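Local coordinates for SIRV1 hypothetical protein ORF119 (PDB 2X3G) that is of unknown function but comes from a rod-shaped archaeal virus and belongs to the 117-like family of viral proteins, at residues A[23-34]-A[60-68]. Sequence-based numbering, arbitrary orientation.
Sequences TNYKYGDTEKIF and SNGLHYHIL
Thr23 and Leu63 continue the antiparallel pairing of strands 15-22 and 64-71, the central pair of a four-stranded sheet, while helix 30-44 packs on one face of that sheet. Thr23 N donates to Leu63 O at 3.0 Å, with an N-H...O angle of 161°. In return, Leu63 N divides its hydrogen between a good bond to Thr23 OG1, at 3.0 Å, and a weak one to Thr23 O. A first torsion of 65° sets that hydroxyl between its own N and carbonyl carbon, where it also donates to Tyr25 O, on a lone pair in the carbonyl plane. Thr23 O is also met by Gly62 CA at 3.1 Å, a CA-H...O contact. Farther along, the extended Lys26 chain brings NZ to 2.7 Å from Ser60 O, the donor lying above the carbonyl plane.

On the helix side, Tyr65 rises from the strand and takes the CE1-CZ edge of Phe34 against one ring face, a T-shaped pair with centroids 4.7 Å apart and planes at 70°. Thr30 CG2 sits over the centre of a Phe34 face, and Thr30 OG1, near the plane of the Tyr65 ring, shares a hydrogen bond with Tyr65 OH at 2.8 Å.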
loop_
_atom_site.group_PDB
_atom_site.type_symbol
_atom_site.label_atom_id
_atom_site.label_comp_id
_atom_site.label_asym_id
_atom_site.label_seq_id
_atom_site.Cartn_x
_atom_site.Cartn_y
_atom_site.Cartn_z
ATOM N N THR A 23 -15.482 6.049 -6.717
ATOM C CA THR A 23 -15.981 6.487 -8.011
ATOM C C THR A 23 -15.803 5.378 -9.016
ATOM O O THR A 23 -15.033 4.449 -8.786
ATOM C CB THR A 23 -15.241 7.713 -8.534
ATOM O OG1 THR A 23 -13.874 7.374 -8.798
ATOM C CG2 THR A 23 -15.293 8.829 -7.527
ATOM N N ASN A 24 -16.507 5.484 -10.134
ATOM C CA ASN A 24 -16.319 4.550 -11.245
ATOM C C ASN A 24 -15.498 5.174 -12.375
ATOM O O ASN A 24 -15.608 4.765 -13.518
ATOM C CB ASN A 24 -17.668 4.008 -11.763
ATOM C CG ASN A 24 -18.596 5.097 -12.276
ATOM O OD1 ASN A 24 -18.291 6.280 -12.196
ATOM N ND2 ASN A 24 -19.747 4.693 -12.796
ATOM N N TYR A 25 -14.669 6.158 -12.041
ATOM C CA TYR A 25 -13.727 6.728 -13.003
ATOM C C TYR A 25 -12.437 7.154 -12.318
ATOM O O TYR A 25 -12.440 7.473 -11.137
ATOM C CB TYR A 25 -14.351 7.910 -13.739
ATOM C CG TYR A 25 -14.817 9.025 -12.826
ATOM C CD1 TYR A 25 -16.139 9.093 -12.404
ATOM C CD2 TYR A 25 -13.940 10.011 -12.391
ATOM C CE1 TYR A 25 -16.575 10.112 -11.572
ATOM C CE2 TYR A 25 -14.365 11.037 -11.555
ATOM C CZ TYR A 25 -15.687 11.081 -11.149
ATOM O OH TYR A 25 -16.125 12.087 -10.321
ATOM N N LYS A 26 -11.343 7.162 -13.081
ATOM C CA LYS A 26 -10.006 7.432 -12.543
ATOM C C LYS A 26 -9.463 8.820 -12.889
ATOM O O LYS A 26 -8.456 9.248 -12.320
ATOM C CB LYS A 26 -9.024 6.361 -13.029
ATOM C CG LYS A 26 -9.067 5.089 -12.208
ATOM C CD LYS A 26 -8.062 4.051 -12.690
ATOM C CE LYS A 26 -7.761 3.041 -11.579
ATOM N NZ LYS A 26 -7.102 1.808 -12.108
ATOM N N TYR A 27 -10.106 9.511 -13.830
ATOM C CA TYR A 27 -9.716 10.878 -14.153
ATOM C C TYR A 27 -10.024 11.803 -12.972
ATOM O O TYR A 27 -10.937 11.551 -12.168
ATOM C CB TYR A 27 -10.351 11.369 -15.475
ATOM C CG TYR A 27 -11.856 11.308 -15.530
ATOM C CD1 TYR A 27 -12.511 10.263 -16.184
ATOM C CD2 TYR A 27 -12.629 12.295 -14.930
ATOM C CE1 TYR A 27 -13.904 10.209 -16.230
ATOM C CE2 TYR A 27 -14.006 12.251 -14.973
ATOM C CZ TYR A 27 -14.640 11.208 -15.622
ATOM O OH TYR A 27 -16.011 11.182 -15.655
ATOM N N GLY A 28 -9.230 12.855 -12.849
ATOM C CA GLY A 28 -9.279 13.703 -11.665
ATOM C C GLY A 28 -7.974 13.693 -10.894
ATOM O O GLY A 28 -7.073 12.889 -11.161
ATOM N N ASP A 29 -7.901 14.579 -9.905
ATOM C CA ASP A 29 -6.647 14.924 -9.268
ATOM C C ASP A 29 -6.772 14.674 -7.773
ATOM O O ASP A 29 -7.260 15.523 -7.032
ATOM C CB ASP A 29 -6.330 16.391 -9.575
ATOM C CG ASP A 29 -4.943 16.808 -9.116
ATOM O OD1 ASP A 29 -4.308 16.059 -8.335
ATOM O OD2 ASP A 29 -4.496 17.897 -9.545
ATOM N N THR A 30 -6.324 13.502 -7.335
ATOM C CA THR A 30 -6.486 13.100 -5.941
ATOM C C THR A 30 -5.711 14.022 -4.987
ATOM O O THR A 30 -6.097 14.173 -3.822
ATOM C CB THR A 30 -6.098 11.609 -5.721
ATOM O OG1 THR A 30 -6.956 10.767 -6.508
ATOM C CG2 THR A 30 -6.230 11.213 -4.236
ATOM N N GLU A 31 -4.638 14.644 -5.473
ATOM C CA GLU A 31 -3.913 15.615 -4.663
ATOM C C GLU A 31 -4.795 16.823 -4.387
ATOM O O GLU A 31 -4.975 17.217 -3.236
ATOM C CB GLU A 31 -2.626 16.078 -5.349
ATOM C CG GLU A 31 -1.543 15.022 -5.455
ATOM C CD GLU A 31 -0.176 15.617 -5.766
ATOM O OE1 GLU A 31 0.843 14.964 -5.434
ATOM O OE2 GLU A 31 -0.110 16.736 -6.340
ATOM N N LYS A 32 -5.338 17.400 -5.455
ATOM C CA LYS A 32 -6.174 18.597 -5.360
ATOM C C LYS A 32 -7.433 18.328 -4.539
ATOM O O LYS A 32 -7.836 19.160 -3.723
ATOM C CB LYS A 32 -6.556 19.084 -6.755
ATOM C CG LYS A 32 -6.994 20.545 -6.816
ATOM C CD LYS A 32 -6.998 21.058 -8.254
ATOM C CE LYS A 32 -6.668 22.550 -8.328
ATOM N NZ LYS A 32 -6.349 22.991 -9.717
ATOM N N ILE A 33 -8.036 17.158 -4.763
ATOM C CA ILE A 33 -9.233 16.726 -4.033
ATOM C C ILE A 33 -8.965 16.663 -2.548
ATOM O O ILE A 33 -9.671 17.281 -1.762
ATOM C CB ILE A 33 -9.720 15.318 -4.500
ATOM C CG1 ILE A 33 -10.231 15.371 -5.943
ATOM C CG2 ILE A 33 -10.821 14.796 -3.604
ATOM C CD1 ILE A 33 -9.989 14.084 -6.704
ATOM N N PHE A 34 -7.959 15.886 -2.164
ATOM C CA PHE A 34 -7.620 15.717 -0.753
ATOM C C PHE A 34 -7.205 17.049 -0.118
ATOM O O PHE A 34 -7.614 17.356 0.997
ATOM C CB PHE A 34 -6.491 14.689 -0.579
ATOM C CG PHE A 34 -6.928 13.236 -0.656
ATOM C CD1 PHE A 34 -8.235 12.864 -0.975
ATOM C CD2 PHE A 34 -5.997 12.229 -0.451
ATOM C CE1 PHE A 34 -8.596 11.521 -1.042
ATOM C CE2 PHE A 34 -6.364 10.874 -0.524
ATOM C CZ PHE A 34 -7.656 10.526 -0.819
ATOM N N SER A 60 -9.219 -0.584 -10.230
ATOM C CA SER A 60 -9.077 -0.750 -11.675
ATOM C C SER A 60 -9.946 0.253 -12.442
ATOM O O SER A 60 -9.436 1.058 -13.217
ATOM C CB SER A 60 -9.440 -2.181 -12.082
ATOM O OG SER A 60 -9.213 -2.394 -13.464
ATOM N N ASN A 61 -11.254 0.204 -12.208
ATOM C CA ASN A 61 -12.209 1.077 -12.908
ATOM C C ASN A 61 -12.334 2.488 -12.297
ATOM O O ASN A 61 -12.602 3.456 -13.014
ATOM C CB ASN A 61 -13.596 0.414 -12.973
ATOM C CG ASN A 61 -14.262 0.292 -11.608
ATOM O OD1 ASN A 61 -13.686 -0.269 -10.669
ATOM N ND2 ASN A 61 -15.478 0.824 -11.487
ATOM N N GLY A 62 -12.145 2.610 -10.987
ATOM C CA GLY A 62 -12.386 3.884 -10.327
ATOM C C GLY A 62 -11.434 4.220 -9.211
ATOM O O GLY A 62 -10.370 3.613 -9.086
ATOM N N LEU A 63 -11.825 5.217 -8.422
ATOM C CA LEU A 63 -11.072 5.640 -7.242
ATOM C C LEU A 63 -11.698 5.036 -5.994
ATOM O O LEU A 63 -12.909 4.779 -5.944
ATOM C CB LEU A 63 -11.080 7.167 -7.107
ATOM C CG LEU A 63 -10.596 7.975 -8.312
ATOM C CD1 LEU A 63 -11.143 9.416 -8.274
ATOM C CD2 LEU A 63 -9.083 7.943 -8.382
ATOM N N HIS A 64 -10.859 4.831 -4.985
ATOM C CA HIS A 64 -11.302 4.368 -3.689
ATOM C C HIS A 64 -10.499 5.129 -2.636
ATOM O O HIS A 64 -9.269 4.991 -2.574
ATOM C CB HIS A 64 -11.070 2.863 -3.587
ATOM C CG HIS A 64 -12.008 2.168 -2.658
ATOM N ND1 HIS A 64 -13.237 1.694 -3.067
ATOM C CD2 HIS A 64 -11.894 1.843 -1.347
ATOM C CE1 HIS A 64 -13.849 1.130 -2.040
ATOM N NE2 HIS A 64 -13.054 1.202 -0.986
ATOM N N TYR A 65 -11.188 5.966 -1.860
ATOM C CA TYR A 65 -10.563 6.759 -0.799
ATOM C C TYR A 65 -11.154 6.379 0.551
ATOM O O TYR A 65 -12.341 6.133 0.653
ATOM C CB TYR A 65 -10.826 8.259 -0.971
ATOM C CG TYR A 65 -10.509 8.902 -2.307
ATOM C CD1 TYR A 65 -11.288 9.962 -2.770
ATOM C CD2 TYR A 65 -9.431 8.496 -3.082
ATOM C CE1 TYR A 65 -11.023 10.592 -3.965
ATOM C CE2 TYR A 65 -9.147 9.116 -4.276
ATOM C CZ TYR A 65 -9.952 10.169 -4.717
ATOM O OH TYR A 65 -9.692 10.805 -5.895
ATOM N N HIS A 66 -10.330 6.357 1.584
ATOM C CA HIS A 66 -10.814 6.241 2.962
ATOM C C HIS A 66 -10.245 7.412 3.729
ATOM O O HIS A 66 -9.075 7.733 3.580
ATOM C CB HIS A 66 -10.380 4.933 3.634
ATOM C CG HIS A 66 -10.870 3.701 2.955
ATOM N ND1 HIS A 66 -12.199 3.334 2.934
ATOM C CD2 HIS A 66 -10.203 2.742 2.275
ATOM C CE1 HIS A 66 -12.327 2.203 2.267
ATOM N NE2 HIS A 66 -11.133 1.828 1.850
ATOM N N ILE A 67 -11.077 8.039 4.552
ATOM C CA ILE A 67 -10.693 9.228 5.263
ATOM C C ILE A 67 -11.190 9.149 6.698
ATOM O O ILE A 67 -12.356 8.854 6.919
ATOM C CB ILE A 67 -11.279 10.480 4.577
ATOM C CG1 ILE A 67 -10.823 10.579 3.120
ATOM C CG2 ILE A 67 -10.855 11.752 5.289
ATOM C CD1 ILE A 67 -11.238 11.887 2.457
ATOM N N LEU A 68 -10.298 9.395 7.664
ATOM C CA LEU A 68 -10.714 9.701 9.036
ATOM C C LEU A 68 -10.593 11.184 9.295
ATOM O O LEU A 68 -9.560 11.797 9.025
ATOM C CB LEU A 68 -9.861 8.990 10.074
ATOM C CG LEU A 68 -10.098 7.525 10.280
ATOM C CD1 LEU A 68 -9.066 7.038 11.301
ATOM C CD2 LEU A 68 -11.510 7.259 10.755
#